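Local structure of giardin subunit alpha-1 (Giardia intestinalis, 4EVF) at residues H146-R151 against G179-A184; E156-R161 against R187-A192; S31-E36 against M255-L260. The protein is an annexin that binds calcium and, in a calcium-dependent way, phospholipids such as phosphatidylserine, and takes part in attachment of the parasite to the intestinal mucosa. One frame throughout, in Å; residues are numbered along the deposited sequence.

In this largely helical annexin, contacts 1 and 2 are neighbours, their centres about 14 Å apart, while the centre of contact 3 lies about 25 Å and about 32 Å from theirs. Contact 1 sets the loop between helices 135-145 and 155-167 against the turn joining helices 171-180 and 183-196. Contact 2 packs helix 155-167 on helix 183-196. The segments of the two alternate along the chain (146-151, 156-161, 179-184, 187-192), and a salt bridge from Arg151 to Glu158 ties them together. Contact 3 joins the start of helix 32-46 to the loop after helix 245-255, bringing the predicted first and fourth repeats together and enclosing the sequence of both other contacts.

Contact 1. Residues H146-R151 against G179-A184; sequences HERVSR and GTVPSA
Arg148 extends its guanidinium from the loop onto Gly179 and Val181, in the turn between helices 171-180 and 183-196. Its chain bends at chi2 (-84°), which brings CD and the guanidinium against the backbone of residues 179-181. NH1 donates to Val181 O at 2.7 Å, tilted out of the carbonyl plane, and also bonds to Phe178 O. Gly179 O sits 3.3 Å above the centre of the guanidinium plane, so one face of the group rests on a carbonyl while NH1 grips another at its rim. Trp143 adds a cation-pi contact.

One backbone bond joins the same segments: Val149 N donates to Thr180 O at 2.7 Å. Pro182 packs CG and CD against Val149, with CD 3.4 Å from Val149 O. Arg151 crosses Val181 at about a right angle, its CD 3.7 Å from Val181 CG2; the bend at chi3 (67°) beyond it directs NE, which is salt-bridged to Glu158. Thr180 OG1, which bonds to Asp176 O, also accepts a hydrogen bond from a water that donates to Val149 O. With carbonyls from three successive residues turned to the loop, the positive guanidinium of Arg148 probably offsets the partial negative charge gathered at the end of helix 171-180.

Contact 2. Residues E156-R161 against R187-A192; sequences EDEAQR and RPIAEA
Ile189 and Ala192 carry one side of this helix pair, Ala159 and the aliphatic parts of Glu156 and Glu158 the other. The apolar contacts come first. Ala159 CB points at the partner helix and meets Ala192 CB at 4.0 Å, methyl against methyl, while Ile189 CG2 lies 4.3 Å from the same Ala159 CB. The two alanines at the crossing are consistent with the close 8.1 Å approach of the segment axes, which cross at an angle of -66°.

A second group of contacts uses the methylenes of acidic residues. Ile189 CG1 stands beside the backbone N (chi1 -66°) and chi2 is extended at 173°, which carries CD1 across to Glu158 CG at 3.5 Å. Glu156 meets Ala192 CB with its CA, at 4.0 Å, and with its CG.

No hydrogen bond links the two segments, and the carboxylate of Glu158 finds its partners elsewhere. A bend at chi2 directs it away from Ile189: OE2 is salt-bridged to Arg151 and OE1 accepts from Gly153 N. Phe177 of helix 171-180 touches Ile189, and Phe193 touches Ala159. Such crossing of two non-consecutive helices around a small apolar centre belongs to the helical bundle of an annexin repeat, here within the predicted third repeat.

Contact 3. Residues S31-E36 against M255-L260; sequences SAESRE and MVDKCL
An aspartate from a distant part of the chain meets the first turn of a helix here: Asp257 OD2 accepts the backbone N-H of Ala32 at 3.0 Å, almost straight at 173°, yet the donor comes from well above the carboxylate plane, 61° out of it. Asp257 CG stands between its backbone N and carbonyl carbon (chi1 76°), which turns the group to the start of helix 32-46. The same OD2 lies 3.6 Å from both Ser31 CB and Ala32 CB. Ser31 itself occupies the N-cap position, and the amino-terminal end of the helix probably stabilises the negative charge on Asp257.

The predicted first and fourth annexin repeats are thereby joined across more than 200 residues of sequence, the aspartate coming from the loop after helix 245-255.

Two carboxylates approach here, Glu33 OE1 standing 3.8 Å from Asp257 OD2. Lys258 NZ probably eases this closeness by long salt bridges, to Glu33 OE2 at 3.9 Å and to Asp257 OD2, and Arg74 forms a further long, weak ion pair with Glu33. At the other oxygen of Asp257, OD1, a water that accepts from Arg35 NH2 at 2.9 Å donates weakly, while Arg35 NE is held by Leu70 O.

Contact 1. Residues H146-R151 against G179-A184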
loop_
_atom_site.group_PDB
_atom_site.type_symbol
_atom_site.label_atom_id
_atom_site.label_comp_id
_atom_site.label_asym_id
_atom_site.label_seq_id
_atom_site.Cartn_x
_atom_site.Cartn_y
_atom_site.Cartn_z
ATOM N N HIS A 146 15.338 -3.156 0.729
ATOM C CA HIS A 146 15.055 -2.907 2.138
ATOM C C HIS A 146 16.324 -2.987 2.994
ATOM O O HIS A 146 16.343 -3.622 4.055
ATOM C CB HIS A 146 13.963 -3.847 2.653
ATOM C CG HIS A 146 12.598 -3.521 2.128
ATOM N ND1 HIS A 146 11.851 -2.468 2.609
ATOM C CD2 HIS A 146 11.863 -4.082 1.142
ATOM C CE1 HIS A 146 10.708 -2.403 1.950
ATOM N NE2 HIS A 146 10.689 -3.371 1.055
ATOM N N GLU A 147 17.386 -2.338 2.515
ATOM C CA GLU A 147 18.630 -2.200 3.273
ATOM C C GLU A 147 18.777 -0.752 3.716
ATOM O O GLU A 147 19.358 0.066 3.005
ATOM C CB GLU A 147 19.838 -2.579 2.417
ATOM C CG GLU A 147 19.939 -4.051 2.037
ATOM C CD GLU A 147 20.968 -4.281 0.941
ATOM O OE1 GLU A 147 21.601 -3.293 0.507
ATOM O OE2 GLU A 147 21.140 -5.442 0.504
ATOM N N ARG A 148 18.242 -0.433 4.884
ATOM C CA ARG A 148 18.290 0.931 5.380
ATOM C C ARG A 148 19.562 1.109 6.200
ATOM O O ARG A 148 19.960 0.212 6.944
ATOM C CB ARG A 148 17.054 1.237 6.223
ATOM C CG ARG A 148 15.731 1.107 5.473
ATOM C CD ARG A 148 15.402 2.368 4.693
ATOM N NE ARG A 148 14.589 2.091 3.511
ATOM C CZ ARG A 148 14.240 3.007 2.605
ATOM N NH1 ARG A 148 14.623 4.268 2.740
ATOM N NH2 ARG A 148 13.508 2.654 1.557
ATOM N N VAL A 149 20.200 2.265 6.053
ATOM C CA VAL A 149 21.502 2.514 6.665
ATOM C C VAL A 149 21.471 3.858 7.363
ATOM O O VAL A 149 21.169 4.884 6.744
ATOM C CB VAL A 149 22.620 2.541 5.600
ATOM C CG1 VAL A 149 23.918 3.075 6.192
ATOM C CG2 VAL A 149 22.826 1.153 4.989
ATOM N N SER A 150 21.778 3.859 8.651
ATOM C CA SER A 150 21.777 5.093 9.410
ATOM C C SER A 150 22.644 6.139 8.731
ATOM O O SER A 150 23.688 5.827 8.155
ATOM C CB SER A 150 22.271 4.853 10.836
ATOM O OG SER A 150 22.343 6.080 11.535
ATOM N N ARG A 151 22.204 7.388 8.789
ATOM C CA ARG A 151 22.945 8.466 8.145
ATOM C C ARG A 151 23.953 9.151 9.073
ATOM O O ARG A 151 23.696 9.326 10.263
ATOM C CB ARG A 151 21.984 9.448 7.476
ATOM C CG ARG A 151 21.228 8.742 6.360
ATOM C CD ARG A 151 20.704 9.654 5.319
ATOM N NE ARG A 151 21.735 10.306 4.518
ATOM C CZ ARG A 151 22.292 9.799 3.418
ATOM N NH1 ARG A 151 21.977 8.585 2.989
ATOM N NH2 ARG A 151 23.190 10.508 2.756
ATOM N N GLY A 179 16.371 5.778 -1.038
ATOM C CA GLY A 179 16.404 4.326 -1.024
ATOM C C GLY A 179 16.993 3.658 0.213
ATOM O O GLY A 179 16.768 2.458 0.427
ATOM N N THR A 180 17.733 4.407 1.038
ATOM C CA THR A 180 18.424 3.798 2.188
ATOM C C THR A 180 18.242 4.499 3.541
ATOM O O THR A 180 18.665 3.975 4.581
ATOM C CB THR A 180 19.958 3.650 1.934
ATOM O OG1 THR A 180 20.561 4.941 1.803
ATOM C CG2 THR A 180 20.245 2.825 0.676
ATOM N N VAL A 181 17.651 5.686 3.545
ATOM C CA VAL A 181 17.462 6.393 4.804
ATOM C C VAL A 181 16.409 5.675 5.645
ATOM O O VAL A 181 15.374 5.263 5.128
ATOM C CB VAL A 181 17.064 7.876 4.604
ATOM C CG1 VAL A 181 15.645 7.983 4.070
ATOM C CG2 VAL A 181 17.187 8.635 5.911
ATOM N N PRO A 182 16.682 5.502 6.948
ATOM C CA PRO A 182 15.677 4.890 7.818
ATOM C C PRO A 182 14.534 5.864 8.038
ATOM O O PRO A 182 14.773 7.064 8.089
ATOM C CB PRO A 182 16.445 4.639 9.128
ATOM C CG PRO A 182 17.906 4.613 8.721
ATOM C CD PRO A 182 17.991 5.638 7.615
ATOM N N SER A 183 13.307 5.361 8.137
ATOM C CA SER A 183 12.154 6.225 8.336
ATOM C C SER A 183 12.295 7.075 9.588
ATOM O O SER A 183 11.959 8.263 9.590
ATOM C CB SER A 183 10.870 5.399 8.431
ATOM O OG SER A 183 10.627 4.706 7.225
ATOM N N ALA A 184 12.787 6.461 10.663
ATOM C CA ALA A 184 12.887 7.167 11.932
ATOM C C ALA A 184 13.741 8.423 11.799
ATOM O O ALA A 184 13.511 9.397 12.497
ATOM C CB ALA A 184 13.436 6.247 13.017
HETATM O O HOH W 1 17.000 -0.317 0.565
HETATM O O HOH W 2 21.356 5.941 4.281
#

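Contact 2. Residues E156-R161 against R187-A192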
loop_
_atom_site.group_PDB
_atom_site.type_symbol
_atom_site.label_atom_id
_atom_site.label_comp_id
_atom_site.label_asym_id
_atom_site.label_seq_id
_atom_site.Cartn_x
_atom_site.Cartn_y
_atom_site.Cartn_z
ATOM N N GLU A 156 19.828 18.359 10.782
ATOM C CA GLU A 156 20.083 19.640 10.120
ATOM C C GLU A 156 21.213 19.568 9.098
ATOM O O GLU A 156 21.163 20.220 8.052
ATOM C CB GLU A 156 20.403 20.713 11.159
ATOM C CG GLU A 156 19.341 20.872 12.234
ATOM C CD GLU A 156 19.380 19.775 13.295
ATOM O OE1 GLU A 156 20.396 19.047 13.388
ATOM O OE2 GLU A 156 18.381 19.635 14.032
ATOM N N ASP A 157 22.246 18.794 9.410
ATOM C CA ASP A 157 23.361 18.630 8.486
ATOM C C ASP A 157 22.906 17.803 7.292
ATOM O O ASP A 157 23.294 18.052 6.149
ATOM C CB ASP A 157 24.549 17.954 9.182
ATOM C CG ASP A 157 25.271 18.884 10.152
ATOM O OD1 ASP A 157 25.095 20.124 10.058
ATOM O OD2 ASP A 157 26.026 18.372 11.005
ATOM N N GLU A 158 22.059 16.822 7.576
ATOM C CA GLU A 158 21.574 15.909 6.561
ATOM C C GLU A 158 20.612 16.630 5.615
ATOM O O GLU A 158 20.631 16.401 4.402
ATOM C CB GLU A 158 20.897 14.710 7.230
ATOM C CG GLU A 158 21.029 13.402 6.464
ATOM C CD GLU A 158 22.463 12.953 6.287
ATOM O OE1 GLU A 158 23.226 12.939 7.270
ATOM O OE2 GLU A 158 22.824 12.605 5.149
ATOM N N ALA A 159 19.782 17.504 6.178
ATOM C CA ALA A 159 18.875 18.308 5.372
ATOM C C ALA A 159 19.646 19.256 4.445
ATOM O O ALA A 159 19.254 19.461 3.297
ATOM C CB ALA A 159 17.917 19.078 6.254
ATOM N N GLN A 160 20.742 19.830 4.940
ATOM C CA GLN A 160 21.590 20.703 4.114
ATOM C C GLN A 160 22.242 19.959 2.944
ATOM O O GLN A 160 22.185 20.425 1.808
ATOM C CB GLN A 160 22.648 21.416 4.972
ATOM C CG GLN A 160 23.753 22.137 4.181
ATOM C CD GLN A 160 23.282 23.425 3.491
ATOM O OE1 GLN A 160 22.106 23.582 3.146
ATOM N NE2 GLN A 160 24.212 24.352 3.294
ATOM N N ARG A 161 22.854 18.805 3.212
ATOM C CA ARG A 161 23.399 17.968 2.135
ATOM C C ARG A 161 22.304 17.575 1.135
ATOM O O ARG A 161 22.541 17.526 -0.072
ATOM C CB ARG A 161 24.073 16.699 2.678
ATOM C CG ARG A 161 25.269 16.939 3.595
ATOM C CD ARG A 161 26.046 15.636 3.847
ATOM N NE ARG A 161 26.119 15.258 5.261
ATOM C CZ ARG A 161 26.935 15.818 6.152
ATOM N NH1 ARG A 161 27.743 16.811 5.790
ATOM N NH2 ARG A 161 26.942 15.390 7.412
ATOM N N ARG A 187 11.978 11.639 9.164
ATOM C CA ARG A 187 11.041 12.619 9.717
ATOM C C ARG A 187 11.733 13.871 10.272
ATOM O O ARG A 187 11.354 15.000 9.926
ATOM C CB ARG A 187 10.143 11.949 10.766
ATOM C CG ARG A 187 9.755 10.517 10.361
ATOM C CD ARG A 187 8.732 9.849 11.277
ATOM N NE ARG A 187 8.107 8.708 10.599
ATOM C CZ ARG A 187 8.374 7.426 10.847
ATOM N NH1 ARG A 187 9.249 7.084 11.794
ATOM N NH2 ARG A 187 7.748 6.477 10.155
ATOM N N PRO A 188 12.752 13.689 11.137
ATOM C CA PRO A 188 13.493 14.867 11.619
ATOM C C PRO A 188 14.213 15.614 10.488
ATOM O O PRO A 188 14.304 16.838 10.518
ATOM C CB PRO A 188 14.516 14.272 12.601
ATOM C CG PRO A 188 14.499 12.767 12.352
ATOM C CD PRO A 188 13.136 12.449 11.836
ATOM N N ILE A 189 14.731 14.876 9.513
ATOM C CA ILE A 189 15.365 15.490 8.348
ATOM C C ILE A 189 14.382 16.356 7.545
ATOM O O ILE A 189 14.719 17.467 7.122
ATOM C CB ILE A 189 16.015 14.426 7.454
ATOM C CG1 ILE A 189 17.184 13.787 8.214
ATOM C CG2 ILE A 189 16.502 15.053 6.119
ATOM C CD1 ILE A 189 17.821 12.628 7.535
ATOM N N ALA A 190 13.173 15.847 7.336
ATOM C CA ALA A 190 12.174 16.582 6.557
ATOM C C ALA A 190 11.767 17.849 7.283
ATOM O O ALA A 190 11.520 18.880 6.661
ATOM C CB ALA A 190 10.955 15.719 6.281
ATOM N N GLU A 191 11.692 17.768 8.610
ATOM C CA GLU A 191 11.343 18.929 9.407
ATOM C C GLU A 191 12.449 19.977 9.378
ATOM O O GLU A 191 12.184 21.180 9.265
ATOM C CB GLU A 191 11.043 18.516 10.847
ATOM C CG GLU A 191 9.746 19.095 11.373
ATOM C CD GLU A 191 8.913 18.060 12.098
ATOM O OE1 GLU A 191 9.432 17.449 13.062
ATOM O OE2 GLU A 191 7.746 17.851 11.692
ATOM N N ALA A 192 13.693 19.524 9.492
ATOM C CA ALA A 192 14.818 20.443 9.458
ATOM C C ALA A 192 14.900 21.086 8.077
ATOM O O ALA A 192 15.134 22.291 7.954
ATOM C CB ALA A 192 16.113 19.723 9.806
#

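Contact 3. Residues S31-E36 against M255-L260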
loop_
_atom_site.group_PDB
_atom_site.type_symbol
_atom_site.label_atom_id
_atom_site.label_comp_id
_atom_site.label_asym_id
_atom_site.label_seq_id
_atom_site.Cartn_x
_atom_site.Cartn_y
_atom_site.Cartn_z
ATOM N N SER A 31 -7.177 -7.676 12.516
ATOM C CA SER A 31 -5.928 -7.493 11.786
ATOM C C SER A 31 -5.734 -8.609 10.775
ATOM O O SER A 31 -6.465 -9.594 10.786
ATOM C CB SER A 31 -4.755 -7.544 12.749
ATOM O OG SER A 31 -4.596 -8.879 13.196
ATOM N N ALA A 32 -4.725 -8.465 9.921
ATOM C CA ALA A 32 -4.458 -9.466 8.897
ATOM C C ALA A 32 -4.144 -10.815 9.547
ATOM O O ALA A 32 -4.667 -11.844 9.129
ATOM C CB ALA A 32 -3.323 -9.020 8.005
ATOM N N GLU A 33 -3.297 -10.789 10.575
ATOM C CA GLU A 33 -2.934 -11.986 11.332
ATOM C C GLU A 33 -4.158 -12.625 11.974
ATOM O O GLU A 33 -4.307 -13.851 11.952
ATOM C CB GLU A 33 -1.904 -11.640 12.420
ATOM C CG GLU A 33 -0.532 -11.207 11.883
ATOM C CD GLU A 33 -0.447 -9.729 11.474
ATOM O OE1 GLU A 33 -1.465 -8.995 11.514
ATOM O OE2 GLU A 33 0.668 -9.296 11.112
ATOM N N SER A 34 -5.032 -11.801 12.549
ATOM C CA SER A 34 -6.256 -12.308 13.178
ATOM C C SER A 34 -7.188 -12.916 12.137
ATOM O O SER A 34 -7.777 -13.969 12.355
ATOM C CB SER A 34 -6.995 -11.212 13.952
ATOM O OG SER A 34 -6.291 -10.795 15.114
ATOM N N ARG A 35 -7.333 -12.250 10.998
ATOM C CA ARG A 35 -8.138 -12.827 9.932
ATOM C C ARG A 35 -7.592 -14.158 9.406
ATOM O O ARG A 35 -8.366 -15.008 8.943
ATOM C CB ARG A 35 -8.357 -11.820 8.801
ATOM C CG ARG A 35 -9.231 -10.658 9.233
ATOM C CD ARG A 35 -9.548 -9.754 8.050
ATOM N NE ARG A 35 -8.376 -9.583 7.200
ATOM C CZ ARG A 35 -7.668 -8.467 7.138
ATOM N NH1 ARG A 35 -8.026 -7.422 7.868
ATOM N NH2 ARG A 35 -6.619 -8.395 6.343
ATOM N N GLU A 36 -6.276 -14.351 9.483
ATOM C CA GLU A 36 -5.685 -15.665 9.154
ATOM C C GLU A 36 -6.165 -16.765 10.115
ATOM O O GLU A 36 -6.501 -17.871 9.688
ATOM C CB GLU A 36 -4.158 -15.605 9.150
ATOM C CG GLU A 36 -3.562 -14.635 8.124
ATOM C CD GLU A 36 -2.040 -14.691 8.089
ATOM O OE1 GLU A 36 -1.419 -14.855 9.166
ATOM O OE2 GLU A 36 -1.468 -14.598 6.982
ATOM N N MET A 255 -3.451 -3.932 3.101
ATOM C CA MET A 255 -2.823 -3.014 4.053
ATOM C C MET A 255 -3.753 -2.273 5.005
ATOM O O MET A 255 -3.284 -1.485 5.831
ATOM C CB MET A 255 -1.966 -1.985 3.292
ATOM C CG MET A 255 -0.590 -2.501 2.887
ATOM S SD MET A 255 0.552 -2.571 4.289
ATOM C CE MET A 255 1.275 -0.925 4.243
ATOM N N VAL A 256 -5.056 -2.514 4.907
ATOM C CA VAL A 256 -6.000 -1.693 5.657
ATOM C C VAL A 256 -5.698 -1.722 7.157
ATOM O O VAL A 256 -5.688 -0.674 7.804
ATOM C CB VAL A 256 -7.491 -2.023 5.360
ATOM C CG1 VAL A 256 -7.884 -3.376 5.921
ATOM C CG2 VAL A 256 -8.396 -0.939 5.932
ATOM N N ASP A 257 -5.417 -2.908 7.700
ATOM C CA ASP A 257 -5.162 -3.036 9.138
ATOM C C ASP A 257 -3.960 -2.210 9.622
ATOM O O ASP A 257 -3.957 -1.719 10.754
ATOM C CB ASP A 257 -5.013 -4.517 9.553
ATOM C CG ASP A 257 -3.663 -5.117 9.167
ATOM O OD1 ASP A 257 -3.121 -4.758 8.100
ATOM O OD2 ASP A 257 -3.142 -5.959 9.936
ATOM N N LYS A 258 -2.940 -2.064 8.774
ATOM C CA LYS A 258 -1.707 -1.383 9.173
ATOM C C LYS A 258 -1.777 0.137 8.967
ATOM O O LYS A 258 -0.916 0.872 9.449
ATOM C CB LYS A 258 -0.496 -1.935 8.401
ATOM C CG LYS A 258 -0.321 -3.447 8.430
ATOM C CD LYS A 258 1.074 -3.840 7.938
ATOM C CE LYS A 258 1.276 -5.372 7.915
ATOM N NZ LYS A 258 0.507 -6.081 8.967
ATOM N N CYS A 259 -2.794 0.605 8.252
ATOM C CA CYS A 259 -2.843 2.005 7.835
ATOM C C CYS A 259 -4.065 2.734 8.358
ATOM O O CYS A 259 -4.447 3.764 7.811
ATOM C CB CYS A 259 -2.861 2.107 6.305
ATOM S SG CYS A 259 -1.405 1.448 5.448
ATOM N N LEU A 260 -4.692 2.215 9.403
ATOM C CA LEU A 260 -5.968 2.791 9.823
ATOM C C LEU A 260 -5.885 4.254 10.286
ATOM O O LEU A 260 -6.909 4.920 10.430
ATOM C CB LEU A 260 -6.668 1.901 10.853
ATOM C CG LEU A 260 -7.291 0.638 10.253
ATOM C CD1 LEU A 260 -7.760 -0.311 11.343
ATOM C CD2 LEU A 260 -8.445 0.979 9.291
HETATM O O HOH W 3 -5.103 -5.993 5.817
#